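Local atomic coordinates of NOL1/NOP2/sun family protein (Enterococcus faecium, PDB entry 3M4X), a protein that probably methylates cytosine in ribosomal RNA with S-adenosylmethionine as methyl donor, combining a Rossmann-type methyltransferase domain with a C-terminal PUA-like RNA-binding domain. Residues H82-E87 / I433-G438; T370-G375 / Y386-A391; P399-T404 / V426-D431; D420-W425 / Q440-V445. All coordinates share one frame; numbering follows the deposited sequence.

Contact 1 of 4, residues H82-E87 / I433-G438; sequences HQAGYE and IPVGFG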
loop_
_atom_site.group_PDB
_atom_site.type_symbol
_atom_site.label_atom_id
_atom_site.label_comp_id
_atom_site.label_asym_id
_atom_site.label_seq_id
_atom_site.Cartn_x
_atom_site.Cartn_y
_atom_site.Cartn_z
ATOM N N HIS A 82 8.784 -13.281 0.929
ATOM C CA HIS A 82 8.225 -12.330 -0.003
ATOM C C HIS A 82 6.971 -12.847 -0.686
ATOM O O HIS A 82 5.990 -12.119 -0.783
ATOM C CB HIS A 82 9.232 -11.903 -1.073
ATOM C CG HIS A 82 8.623 -11.042 -2.137
ATOM N ND1 HIS A 82 8.004 -11.565 -3.254
ATOM C CD2 HIS A 82 8.480 -9.699 -2.223
ATOM C CE1 HIS A 82 7.528 -10.580 -3.994
ATOM N NE2 HIS A 82 7.805 -9.436 -3.389
ATOM N N GLN A 83 7.020 -14.083 -1.185
ATOM C CA GLN A 83 5.867 -14.695 -1.856
ATOM C C GLN A 83 4.606 -14.655 -0.993
ATOM O O GLN A 83 3.519 -14.353 -1.483
ATOM C CB GLN A 83 6.175 -16.144 -2.266
ATOM C CG GLN A 83 4.953 -16.974 -2.700
ATOM C CD GLN A 83 4.318 -17.762 -1.548
ATOM O OE1 GLN A 83 5.028 -18.330 -0.710
ATOM N NE2 GLN A 83 2.973 -17.801 -1.507
ATOM N N ALA A 84 4.762 -14.944 0.293
ATOM C CA ALA A 84 3.625 -15.049 1.205
ATOM C C ALA A 84 3.237 -13.732 1.844
ATOM O O ALA A 84 2.397 -13.718 2.739
ATOM C CB ALA A 84 3.907 -16.072 2.292
ATOM N N GLY A 85 3.883 -12.646 1.420
ATOM C CA GLY A 85 3.545 -11.315 1.902
ATOM C C GLY A 85 4.086 -10.924 3.266
ATOM O O GLY A 85 3.509 -10.069 3.931
ATOM N N TYR A 86 5.193 -11.536 3.680
ATOM C CA TYR A 86 5.772 -11.243 4.988
ATOM C C TYR A 86 6.752 -10.084 4.896
ATOM O O TYR A 86 7.266 -9.606 5.899
ATOM C CB TYR A 86 6.447 -12.495 5.587
ATOM C CG TYR A 86 5.462 -13.395 6.320
ATOM C CD1 TYR A 86 4.383 -13.954 5.660
ATOM C CD2 TYR A 86 5.606 -13.650 7.680
ATOM C CE1 TYR A 86 3.454 -14.774 6.347
ATOM C CE2 TYR A 86 4.712 -14.458 8.367
ATOM C CZ TYR A 86 3.638 -15.017 7.696
ATOM O OH TYR A 86 2.761 -15.809 8.388
ATOM N N GLU A 87 7.019 -9.648 3.676
ATOM C CA GLU A 87 7.925 -8.533 3.455
ATOM C C GLU A 87 7.438 -7.708 2.302
ATOM O O GLU A 87 6.986 -8.247 1.291
ATOM C CB GLU A 87 9.339 -9.009 3.152
ATOM C CG GLU A 87 9.937 -9.817 4.266
ATOM C CD GLU A 87 11.338 -10.266 3.966
ATOM O OE1 GLU A 87 12.027 -10.634 4.928
ATOM O OE2 GLU A 87 11.750 -10.241 2.784
ATOM N N ILE A 433 4.006 -19.924 8.223
ATOM C CA ILE A 433 3.616 -19.086 7.097
ATOM C C ILE A 433 2.640 -19.800 6.175
ATOM O O ILE A 433 2.994 -20.813 5.563
ATOM C CB ILE A 433 4.821 -18.721 6.238
ATOM C CG1 ILE A 433 5.935 -18.119 7.085
ATOM C CG2 ILE A 433 4.407 -17.773 5.121
ATOM C CD1 ILE A 433 7.252 -18.018 6.330
ATOM N N PRO A 434 1.413 -19.257 6.051
ATOM C CA PRO A 434 0.448 -19.777 5.076
ATOM C C PRO A 434 0.894 -19.377 3.679
ATOM O O PRO A 434 1.004 -18.178 3.384
ATOM C CB PRO A 434 -0.869 -19.055 5.448
ATOM C CG PRO A 434 -0.675 -18.605 6.868
ATOM C CD PRO A 434 0.808 -18.242 6.930
ATOM N N VAL A 435 1.155 -20.354 2.820
ATOM C CA VAL A 435 1.683 -20.020 1.507
ATOM C C VAL A 435 0.696 -20.212 0.370
ATOM O O VAL A 435 0.994 -19.853 -0.768
ATOM C CB VAL A 435 2.980 -20.786 1.211
ATOM C CG1 VAL A 435 3.993 -20.497 2.297
ATOM C CG2 VAL A 435 2.718 -22.290 1.121
ATOM N N GLY A 436 -0.483 -20.762 0.671
ATOM C CA GLY A 436 -1.456 -21.055 -0.370
ATOM C C GLY A 436 -2.290 -22.306 -0.124
ATOM O O GLY A 436 -2.068 -23.022 0.848
ATOM N N PHE A 437 -3.256 -22.567 -1.007
ATOM C CA PHE A 437 -4.051 -23.791 -0.927
ATOM C C PHE A 437 -3.468 -24.942 -1.746
ATOM O O PHE A 437 -2.985 -24.750 -2.860
ATOM C CB PHE A 437 -5.493 -23.549 -1.389
ATOM C CG PHE A 437 -6.395 -23.033 -0.311
ATOM C CD1 PHE A 437 -6.821 -21.715 -0.317
ATOM C CD2 PHE A 437 -6.820 -23.872 0.714
ATOM C CE1 PHE A 437 -7.654 -21.238 0.680
ATOM C CE2 PHE A 437 -7.643 -23.407 1.711
ATOM C CZ PHE A 437 -8.064 -22.086 1.699
ATOM N N GLY A 438 -3.529 -26.139 -1.175
ATOM C CA GLY A 438 -3.384 -27.358 -1.943
ATOM C C GLY A 438 -4.675 -28.147 -1.816
ATOM O O GLY A 438 -5.534 -27.815 -0.999
HETATM O O HOH W 1 0.359 -15.739 4.361
#
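The Schellman turn that ends helix 80-83 brings Gln83, Ala84 and Tyr86 against the first half of strand 433-441. From the last turn of the helix Gln83 sends NE2 to the carbonyl O of Val435, a bent hydrogen bond of 2.9 Å with an N-H...O angle of 133°. The bend in its chain at chi2 (-92°) swings the amide across Val435, whose CB lies 3.7 Å from Gln83 OE1. Both ends of this buried amide have further partners, NE2 in Tyr386 OH and OE1 in Trp408 NE1. Gly85, at positive phi, is the C-prime residue, a conformation that suits glycine. The residues around it form part of the face of the N-terminal domain that meets the PUA-like domain. Ala84, small enough for close approach, presses its CB onto Ile433 CG2 at 3.3 Å, tighter than normal carbon contact. Beside it the flat ring of Tyr86 receives the branched Ile433: CG1 sits over one face in a CH-pi contact, 4.2 Å from the centroid, while CG2 lies 3.4 Å from CE1. Tyr86 OH reaches CD of Pro434 at 3.4 Å, its hydrogen bond going to Pro47 O. A water lies between Ala84 O and Pro434 O.

Contact 2 of 4, residues T370-G375 / Y386-A391; sequences TGLHLG and YALALA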
loop_
_atom_site.group_PDB
_atom_site.type_symbol
_atom_site.label_atom_id
_atom_site.label_comp_id
_atom_site.label_asym_id
_atom_site.label_seq_id
_atom_site.Cartn_x
_atom_site.Cartn_y
_atom_site.Cartn_z
ATOM N N THR A 370 -12.451 -6.220 -5.152
ATOM C CA THR A 370 -13.606 -5.855 -4.336
ATOM C C THR A 370 -13.626 -6.586 -3.002
ATOM O O THR A 370 -14.420 -7.504 -2.802
ATOM C CB THR A 370 -14.924 -6.151 -5.095
ATOM O OG1 THR A 370 -14.926 -5.451 -6.343
ATOM C CG2 THR A 370 -16.118 -5.707 -4.289
ATOM N N GLY A 371 -12.753 -6.185 -2.083
ATOM C CA GLY A 371 -12.689 -6.835 -0.783
ATOM C C GLY A 371 -11.863 -8.115 -0.804
ATOM O O GLY A 371 -10.796 -8.175 -1.418
ATOM N N LEU A 372 -12.348 -9.146 -0.126
ATOM C CA LEU A 372 -11.611 -10.397 -0.072
ATOM C C LEU A 372 -12.159 -11.380 -1.087
ATOM O O LEU A 372 -13.335 -11.754 -1.044
ATOM C CB LEU A 372 -11.635 -11.007 1.336
ATOM C CG LEU A 372 -10.847 -12.324 1.496
ATOM C CD1 LEU A 372 -9.340 -12.108 1.275
ATOM C CD2 LEU A 372 -11.117 -12.998 2.856
ATOM N N HIS A 373 -11.295 -11.787 -2.008
ATOM C CA HIS A 373 -11.621 -12.829 -2.967
ATOM C C HIS A 373 -11.590 -14.195 -2.270
ATOM O O HIS A 373 -10.525 -14.679 -1.887
ATOM C CB HIS A 373 -10.605 -12.789 -4.110
ATOM C CG HIS A 373 -10.814 -13.846 -5.141
ATOM N ND1 HIS A 373 -12.063 -14.334 -5.464
ATOM C CD2 HIS A 373 -9.937 -14.510 -5.929
ATOM C CE1 HIS A 373 -11.945 -15.253 -6.404
ATOM N NE2 HIS A 373 -10.662 -15.378 -6.703
ATOM N N LEU A 374 -12.757 -14.815 -2.104
ATOM C CA LEU A 374 -12.862 -16.055 -1.334
ATOM C C LEU A 374 -12.557 -17.300 -2.169
ATOM O O LEU A 374 -11.972 -18.265 -1.669
ATOM C CB LEU A 374 -14.249 -16.180 -0.700
ATOM C CG LEU A 374 -14.586 -15.147 0.381
ATOM C CD1 LEU A 374 -16.037 -15.243 0.790
ATOM C CD2 LEU A 374 -13.686 -15.296 1.596
ATOM N N GLY A 375 -12.966 -17.274 -3.434
ATOM C CA GLY A 375 -12.719 -18.378 -4.342
ATOM C C GLY A 375 -13.584 -18.307 -5.593
ATOM O O GLY A 375 -14.299 -17.323 -5.810
ATOM N N TYR A 386 -6.268 -18.108 -3.576
ATOM C CA TYR A 386 -4.963 -17.704 -3.092
ATOM C C TYR A 386 -5.127 -16.573 -2.086
ATOM O O TYR A 386 -4.492 -16.569 -1.032
ATOM C CB TYR A 386 -4.140 -17.247 -4.287
ATOM C CG TYR A 386 -2.673 -16.961 -4.020
ATOM C CD1 TYR A 386 -1.834 -17.941 -3.515
ATOM C CD2 TYR A 386 -2.120 -15.730 -4.336
ATOM C CE1 TYR A 386 -0.495 -17.694 -3.298
ATOM C CE2 TYR A 386 -0.776 -15.477 -4.127
ATOM C CZ TYR A 386 0.032 -16.464 -3.606
ATOM O OH TYR A 386 1.372 -16.225 -3.390
ATOM N N ALA A 387 -6.003 -15.623 -2.396
ATOM C CA ALA A 387 -6.220 -14.477 -1.517
ATOM C C ALA A 387 -6.631 -14.929 -0.121
ATOM O O ALA A 387 -6.122 -14.422 0.886
ATOM C CB ALA A 387 -7.263 -13.518 -2.111
ATOM N N LEU A 388 -7.568 -15.873 -0.061
ATOM C CA LEU A 388 -8.095 -16.353 1.208
ATOM C C LEU A 388 -6.986 -17.035 2.014
ATOM O O LEU A 388 -6.802 -16.760 3.207
ATOM C CB LEU A 388 -9.275 -17.311 0.965
ATOM C CG LEU A 388 -9.858 -18.020 2.191
ATOM C CD1 LEU A 388 -10.198 -17.038 3.281
ATOM C CD2 LEU A 388 -11.079 -18.832 1.813
ATOM N N ALA A 389 -6.237 -17.912 1.354
ATOM C CA ALA A 389 -5.064 -18.521 1.974
ATOM C C ALA A 389 -4.162 -17.476 2.634
ATOM O O ALA A 389 -3.799 -17.611 3.802
ATOM C CB ALA A 389 -4.269 -19.341 0.947
ATOM N N LEU A 390 -3.815 -16.436 1.880
ATOM C CA LEU A 390 -2.885 -15.400 2.346
ATOM C C LEU A 390 -3.482 -14.372 3.318
ATOM O O LEU A 390 -2.751 -13.556 3.877
ATOM C CB LEU A 390 -2.235 -14.690 1.156
ATOM C CG LEU A 390 -0.943 -15.383 0.690
ATOM C CD1 LEU A 390 -1.195 -16.837 0.289
ATOM C CD2 LEU A 390 -0.283 -14.625 -0.444
ATOM N N ALA A 391 -4.796 -14.430 3.538
ATOM C CA ALA A 391 -5.456 -13.588 4.552
ATOM C C ALA A 391 -5.777 -14.367 5.820
ATOM O O ALA A 391 -6.460 -13.862 6.711
ATOM C CB ALA A 391 -6.727 -12.977 3.993
#
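Leu372 reaches over the helix with its CD1 methyl, which lies 3.9 Å from Ala391 CB and 4.2 Å from Ala387 CB, two small residues one helical turn apart. Its other methyl, CD2, meets Leu388 CD1 at 4.2 Å, the two leucine side chains crossing at about a right angle. With CG opposite the backbone N (chi1 -179°), the branched end of Leu372 swings toward the helix although its CB does not point there. Next along the strand the backbone comes close: Ala387 CB packs 3.5 Å from His373 O and 4.0 Å from His373 CB, an approach that the short side chain of alanine permits. That carbonyl accepts a hydrogen bond from Ser385 OG. Leu388 rests its CD2 methyl 3.6 Å from Leu374 O and also meets the Leu374 side chain, CD1 to CD2 at 4.2 Å. No hydrogen bond links the two segments, and the contact depends on apolar surfaces, extended by Phe333 against Leu388 and Trp330 against Leu374. Strand 372-375 and helix 386-390 run at 113° to each other, their axes approaching to 6.6 Å: a short helix laid across a strand of an antiparallel four-stranded sheet, in the first C-terminal domain of this RsmF-like protein.

Contact 3 of 4, residues P399-T404 / V426-D431; sequences PCLPIT and VLLVLD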
loop_
_atom_site.group_PDB
_atom_site.type_symbol
_atom_site.label_atom_id
_atom_site.label_comp_id
_atom_site.label_asym_id
_atom_site.label_seq_id
_atom_site.Cartn_x
_atom_site.Cartn_y
_atom_site.Cartn_z
ATOM N N PRO A 399 -8.046 -26.582 8.524
ATOM C CA PRO A 399 -7.260 -27.735 8.064
ATOM C C PRO A 399 -5.958 -27.281 7.403
ATOM O O PRO A 399 -5.964 -26.547 6.404
ATOM C CB PRO A 399 -8.181 -28.415 7.036
ATOM C CG PRO A 399 -9.547 -27.963 7.397
ATOM C CD PRO A 399 -9.361 -26.527 7.866
ATOM N N CYS A 400 -4.851 -27.710 7.989
ATOM C CA CYS A 400 -3.530 -27.306 7.547
ATOM C C CYS A 400 -2.697 -28.504 7.149
ATOM O O CYS A 400 -2.806 -29.574 7.739
ATOM C CB CYS A 400 -2.811 -26.580 8.683
ATOM S SG CYS A 400 -3.467 -24.968 9.032
ATOM N N LEU A 401 -1.832 -28.307 6.169
ATOM C CA LEU A 401 -0.876 -29.333 5.789
ATOM C C LEU A 401 0.506 -28.676 5.814
ATOM O O LEU A 401 0.890 -27.968 4.888
ATOM C CB LEU A 401 -1.258 -29.888 4.408
ATOM C CG LEU A 401 -0.405 -30.755 3.472
ATOM C CD1 LEU A 401 1.037 -30.965 3.920
ATOM C CD2 LEU A 401 -1.103 -32.066 3.216
ATOM N N PRO A 402 1.238 -28.873 6.912
ATOM C CA PRO A 402 2.600 -28.355 7.031
ATOM C C PRO A 402 3.502 -28.897 5.917
ATOM O O PRO A 402 3.426 -30.083 5.597
ATOM C CB PRO A 402 3.065 -28.913 8.384
ATOM C CG PRO A 402 1.802 -29.200 9.147
ATOM C CD PRO A 402 0.828 -29.650 8.098
ATOM N N ILE A 403 4.333 -28.039 5.337
ATOM C CA ILE A 403 5.236 -28.438 4.266
ATOM C C ILE A 403 6.663 -28.016 4.597
ATOM O O ILE A 403 6.883 -27.241 5.537
ATOM C CB ILE A 403 4.836 -27.809 2.935
ATOM C CG1 ILE A 403 5.005 -26.296 3.007
ATOM C CG2 ILE A 403 3.389 -28.177 2.596
ATOM C CD1 ILE A 403 4.819 -25.590 1.690
ATOM N N THR A 404 7.620 -28.549 3.832
ATOM C CA THR A 404 9.046 -28.261 3.984
ATOM C C THR A 404 9.403 -27.195 2.956
ATOM O O THR A 404 8.575 -26.851 2.121
ATOM C CB THR A 404 9.909 -29.535 3.714
ATOM O OG1 THR A 404 9.734 -29.949 2.355
ATOM C CG2 THR A 404 9.491 -30.689 4.627
ATOM N N VAL A 426 -6.666 -27.898 1.634
ATOM C CA VAL A 426 -5.805 -27.702 2.790
ATOM C C VAL A 426 -4.973 -26.455 2.609
ATOM O O VAL A 426 -4.541 -26.147 1.494
ATOM C CB VAL A 426 -4.878 -28.919 3.036
ATOM C CG1 VAL A 426 -5.699 -30.142 3.431
ATOM C CG2 VAL A 426 -4.016 -29.215 1.804
ATOM N N LEU A 427 -4.773 -25.729 3.705
ATOM C CA LEU A 427 -3.874 -24.584 3.714
ATOM C C LEU A 427 -2.453 -25.103 3.880
ATOM O O LEU A 427 -2.129 -25.704 4.898
ATOM C CB LEU A 427 -4.207 -23.645 4.884
ATOM C CG LEU A 427 -3.362 -22.364 4.970
ATOM C CD1 LEU A 427 -3.678 -21.425 3.803
ATOM C CD2 LEU A 427 -3.519 -21.648 6.314
ATOM N N LEU A 428 -1.608 -24.880 2.883
ATOM C CA LEU A 428 -0.191 -25.223 3.009
ATOM C C LEU A 428 0.508 -24.217 3.918
ATOM O O LEU A 428 0.373 -23.013 3.734
ATOM C CB LEU A 428 0.478 -25.272 1.633
ATOM C CG LEU A 428 -0.300 -26.138 0.637
ATOM C CD1 LEU A 428 0.498 -26.395 -0.628
ATOM C CD2 LEU A 428 -0.713 -27.453 1.262
ATOM N N VAL A 429 1.229 -24.713 4.919
ATOM C CA VAL A 429 1.878 -23.845 5.897
ATOM C C VAL A 429 3.357 -24.200 6.046
ATOM O O VAL A 429 3.699 -25.342 6.354
ATOM C CB VAL A 429 1.182 -23.905 7.280
ATOM C CG1 VAL A 429 1.933 -23.068 8.299
ATOM C CG2 VAL A 429 -0.266 -23.437 7.182
ATOM N N LEU A 430 4.224 -23.214 5.819
ATOM C CA LEU A 430 5.667 -23.373 5.993
ATOM C C LEU A 430 6.059 -22.792 7.343
ATOM O O LEU A 430 6.063 -21.575 7.536
ATOM C CB LEU A 430 6.421 -22.657 4.865
ATOM C CG LEU A 430 7.946 -22.718 4.755
ATOM C CD1 LEU A 430 8.464 -24.152 4.705
ATOM C CD2 LEU A 430 8.374 -21.959 3.507
ATOM N N ASP A 431 6.391 -23.672 8.278
ATOM C CA ASP A 431 6.646 -23.286 9.663
ATOM C C ASP A 431 5.371 -22.673 10.216
ATOM O O ASP A 431 4.495 -23.397 10.704
ATOM C CB ASP A 431 7.839 -22.328 9.775
ATOM C CG ASP A 431 8.280 -22.099 11.223
ATOM O OD1 ASP A 431 7.472 -22.300 12.159
ATOM O OD2 ASP A 431 9.449 -21.721 11.432
HETATM O O HOH W 2 6.289 -26.678 8.067
#
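Four backbone hydrogen bonds tie Pro399-Ile403 to Leu427-Val429, beginning with Leu401 N to Leu427 O at 2.9 Å and Ile403 N to Val429 O at 3.0 Å. Leu427 N returns to Pro399 O at 3.1 Å and is nearly straight (171°), whereas Val429 N to Leu401 O is longer, 3.3 Å, and its donor stands well above the carbonyl plane. Residues 401 and 403 thus donate to one strand while 399 and 401 accept from it, the staggered pattern of a parallel pair. Pro402 lacks an N-H but fits because its position needs none for this pairing; its CA instead approaches Val429 O in a CA-H...O contact. Where the strands end, a water donates to Ile403 O and accepts from Asp431 N.

Outside the backbone, the side chains of Leu401 and Leu428 run alongside each other in the same direction, with CG of the first 4.0 Å from CD2 of the second. Leu401 CB also touches Val426 CG2 at 3.9 Å. On this face Ile403 packs between Leu428 and Leu430, and Trp408 of helix 405-413 covers Ile403 and Leu430. The other face bears Cys400, Leu427 and Val429, where the thiol SG of Cys400 meets Val429 CG2 at 4.0 Å. Thr404 follows as the N-cap of helix 405-413, its hydroxyl well suited to holding a backbone N of the first turn. The chain between the two strands passes through that helix and through strand 417-418 at the sheet's other edge. Strand 400-403, parallel to 426-430, forms one edge of the mixed five-stranded sheet of the PUA-like domain.

Contact 4 of 4, residues D420-W425 / Q440-V445; sequences DGNQGW and QVKGTV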
loop_
_atom_site.group_PDB
_atom_site.type_symbol
_atom_site.label_atom_id
_atom_site.label_comp_id
_atom_site.label_asym_id
_atom_site.label_seq_id
_atom_site.Cartn_x
_atom_site.Cartn_y
_atom_site.Cartn_z
ATOM N N ASP A 420 0.645 -38.511 2.406
ATOM C CA ASP A 420 -0.366 -39.509 2.709
ATOM C C ASP A 420 -1.633 -38.881 3.276
ATOM O O ASP A 420 -1.571 -38.074 4.208
ATOM C CB ASP A 420 0.187 -40.532 3.693
ATOM C CG ASP A 420 1.134 -41.511 3.036
ATOM O OD1 ASP A 420 1.451 -41.321 1.840
ATOM O OD2 ASP A 420 1.551 -42.473 3.719
ATOM N N GLY A 421 -2.774 -39.255 2.704
ATOM C CA GLY A 421 -4.064 -38.774 3.168
ATOM C C GLY A 421 -4.974 -38.304 2.043
ATOM O O GLY A 421 -4.559 -38.249 0.871
ATOM N N ASN A 422 -6.202 -37.938 2.409
ATOM C CA ASN A 422 -7.256 -37.605 1.441
ATOM C C ASN A 422 -8.159 -36.472 1.947
ATOM O O ASN A 422 -9.388 -36.533 1.841
ATOM C CB ASN A 422 -8.116 -38.844 1.130
ATOM C CG ASN A 422 -8.964 -38.664 -0.117
ATOM O OD1 ASN A 422 -8.503 -38.105 -1.118
ATOM N ND2 ASN A 422 -10.216 -39.129 -0.062
ATOM N N GLN A 423 -7.535 -35.427 2.470
ATOM C CA GLN A 423 -8.237 -34.434 3.271
ATOM C C GLN A 423 -8.910 -33.322 2.450
ATOM O O GLN A 423 -9.666 -32.523 2.989
ATOM C CB GLN A 423 -7.261 -33.865 4.309
ATOM C CG GLN A 423 -7.894 -33.184 5.494
ATOM C CD GLN A 423 -8.943 -34.039 6.196
ATOM O OE1 GLN A 423 -8.804 -35.262 6.322
ATOM N NE2 GLN A 423 -9.998 -33.388 6.657
ATOM N N GLY A 424 -8.666 -33.278 1.145
ATOM C CA GLY A 424 -9.285 -32.245 0.327
ATOM C C GLY A 424 -8.557 -30.907 0.452
ATOM O O GLY A 424 -7.324 -30.872 0.528
ATOM N N TRP A 425 -9.314 -29.812 0.471
ATOM C CA TRP A 425 -8.739 -28.463 0.529
ATOM C C TRP A 425 -7.939 -28.240 1.791
ATOM O O TRP A 425 -8.455 -28.382 2.892
ATOM C CB TRP A 425 -9.830 -27.397 0.420
ATOM C CG TRP A 425 -10.484 -27.439 -0.894
ATOM C CD1 TRP A 425 -11.752 -27.875 -1.176
ATOM C CD2 TRP A 425 -9.895 -27.072 -2.142
ATOM N NE1 TRP A 425 -11.988 -27.785 -2.527
ATOM C CE2 TRP A 425 -10.861 -27.293 -3.141
ATOM C CE3 TRP A 425 -8.642 -26.566 -2.510
ATOM C CZ2 TRP A 425 -10.616 -27.026 -4.485
ATOM C CZ3 TRP A 425 -8.402 -26.297 -3.843
ATOM C CH2 TRP A 425 -9.381 -26.532 -4.814
ATOM N N GLN A 440 -5.462 -32.069 -1.187
ATOM C CA GLN A 440 -4.946 -33.402 -0.977
ATOM C C GLN A 440 -5.949 -34.471 -1.428
ATOM O O GLN A 440 -6.985 -34.686 -0.795
ATOM C CB GLN A 440 -4.575 -33.590 0.483
ATOM C CG GLN A 440 -3.984 -34.957 0.797
ATOM C CD GLN A 440 -3.865 -35.168 2.276
ATOM O OE1 GLN A 440 -4.767 -34.795 3.033
ATOM N NE2 GLN A 440 -2.756 -35.756 2.710
ATOM N N VAL A 441 -5.620 -35.126 -2.534
ATOM C CA VAL A 441 -6.502 -36.099 -3.150
ATOM C C VAL A 441 -5.767 -37.422 -3.333
ATOM O O VAL A 441 -4.955 -37.569 -4.248
ATOM C CB VAL A 441 -6.997 -35.613 -4.528
ATOM C CG1 VAL A 441 -8.074 -36.567 -5.071
ATOM C CG2 VAL A 441 -7.537 -34.203 -4.428
ATOM N N LYS A 442 -6.034 -38.367 -2.438
ATOM C CA LYS A 442 -5.481 -39.713 -2.546
ATOM C C LYS A 442 -3.947 -39.761 -2.465
ATOM O O LYS A 442 -3.291 -40.449 -3.258
ATOM C CB LYS A 442 -5.974 -40.379 -3.834
ATOM C CG LYS A 442 -6.773 -41.653 -3.627
ATOM C CD LYS A 442 -8.251 -41.384 -3.380
ATOM C CE LYS A 442 -9.034 -42.697 -3.360
ATOM N NZ LYS A 442 -10.510 -42.534 -3.183
ATOM N N GLY A 443 -3.379 -39.037 -1.501
ATOM C CA GLY A 443 -1.969 -39.184 -1.175
ATOM C C GLY A 443 -1.056 -38.206 -1.890
ATOM O O GLY A 443 0.143 -38.147 -1.620
ATOM N N THR A 444 -1.611 -37.454 -2.830
ATOM C CA THR A 444 -0.836 -36.424 -3.489
ATOM C C THR A 444 -1.537 -35.074 -3.366
ATOM O O THR A 444 -2.744 -34.966 -3.588
ATOM C CB THR A 444 -0.590 -36.731 -4.976
ATOM O OG1 THR A 444 -1.703 -36.270 -5.753
ATOM C CG2 THR A 444 -0.360 -38.223 -5.201
ATOM N N VAL A 445 -0.772 -34.052 -3.001
ATOM C CA VAL A 445 -1.286 -32.690 -2.905
ATOM C C VAL A 445 -1.314 -32.019 -4.279
ATOM O O VAL A 445 -0.270 -31.786 -4.886
ATOM C CB VAL A 445 -0.430 -31.864 -1.927
ATOM C CG1 VAL A 445 -0.987 -30.462 -1.764
ATOM C CG2 VAL A 445 -0.360 -32.570 -0.585
#
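Gln440 N donates to Gly424 O at 2.8 Å, and Gln440 O accepts from Gly424 N at 2.9 Å, the latter donor lying in the carbonyl plane on a lone pair; together they form an antiparallel hydrogen-bonded pair. The side chain runs out straight from the backbone (chi1 -178°, chi2 -170°), which carries OE1 to Gln423 N at 2.9 Å, where the N-H approaches from above the amide plane. Gln423 and Gly424 both face Gln440, which makes a classic beta bulge, and a long amide suits the place by satisfying the N-H that the bulge turns away from regular pairing. NE2 bonds to Arg419 O. The flat amide of Gln440 lies face to face over the peptide that follows Gly421, CD 3.3 Å from Gly421 C, a closeness possible because Gly421 has no side chain. At the tip, Gly421 O accepts from Gly443 N at 2.8 Å, and Asn422 OD1 takes Lys442 N, also at 2.8 Å. Lys442 and Gly443, both at positive phi, form the turn closed by Val441 N to Thr444 O. The loop lies beside the hairpin of strands 433-441 and 444-447, leading from strand 417-418 into strand 426-430, while Leu401 of strand 400-403 packs against Gln440.

Contacts 1, 3 and 4 all reach the mixed five-stranded sheet of the PUA-like domain: contact 3 pairs its edge strand 400-403 with 426-430, contact 1 uses the neighbouring strand 433-441, and contact 4 lies at that strand's far end. Centres of contacts 1 and 3 are about 10 Å apart, those of 3 and 4 about 12 Å. The centre of contact 2, in the preceding domain, is about 12 Å from that of contact 1. Contacts 2 and 3 lie in that order inside the loop of 345 residues that contact 1 closes, and the segments of contact 4 alternate with those of contacts 1 and 3. Contact 1 brings the N-terminal domain against the PUA-like domain.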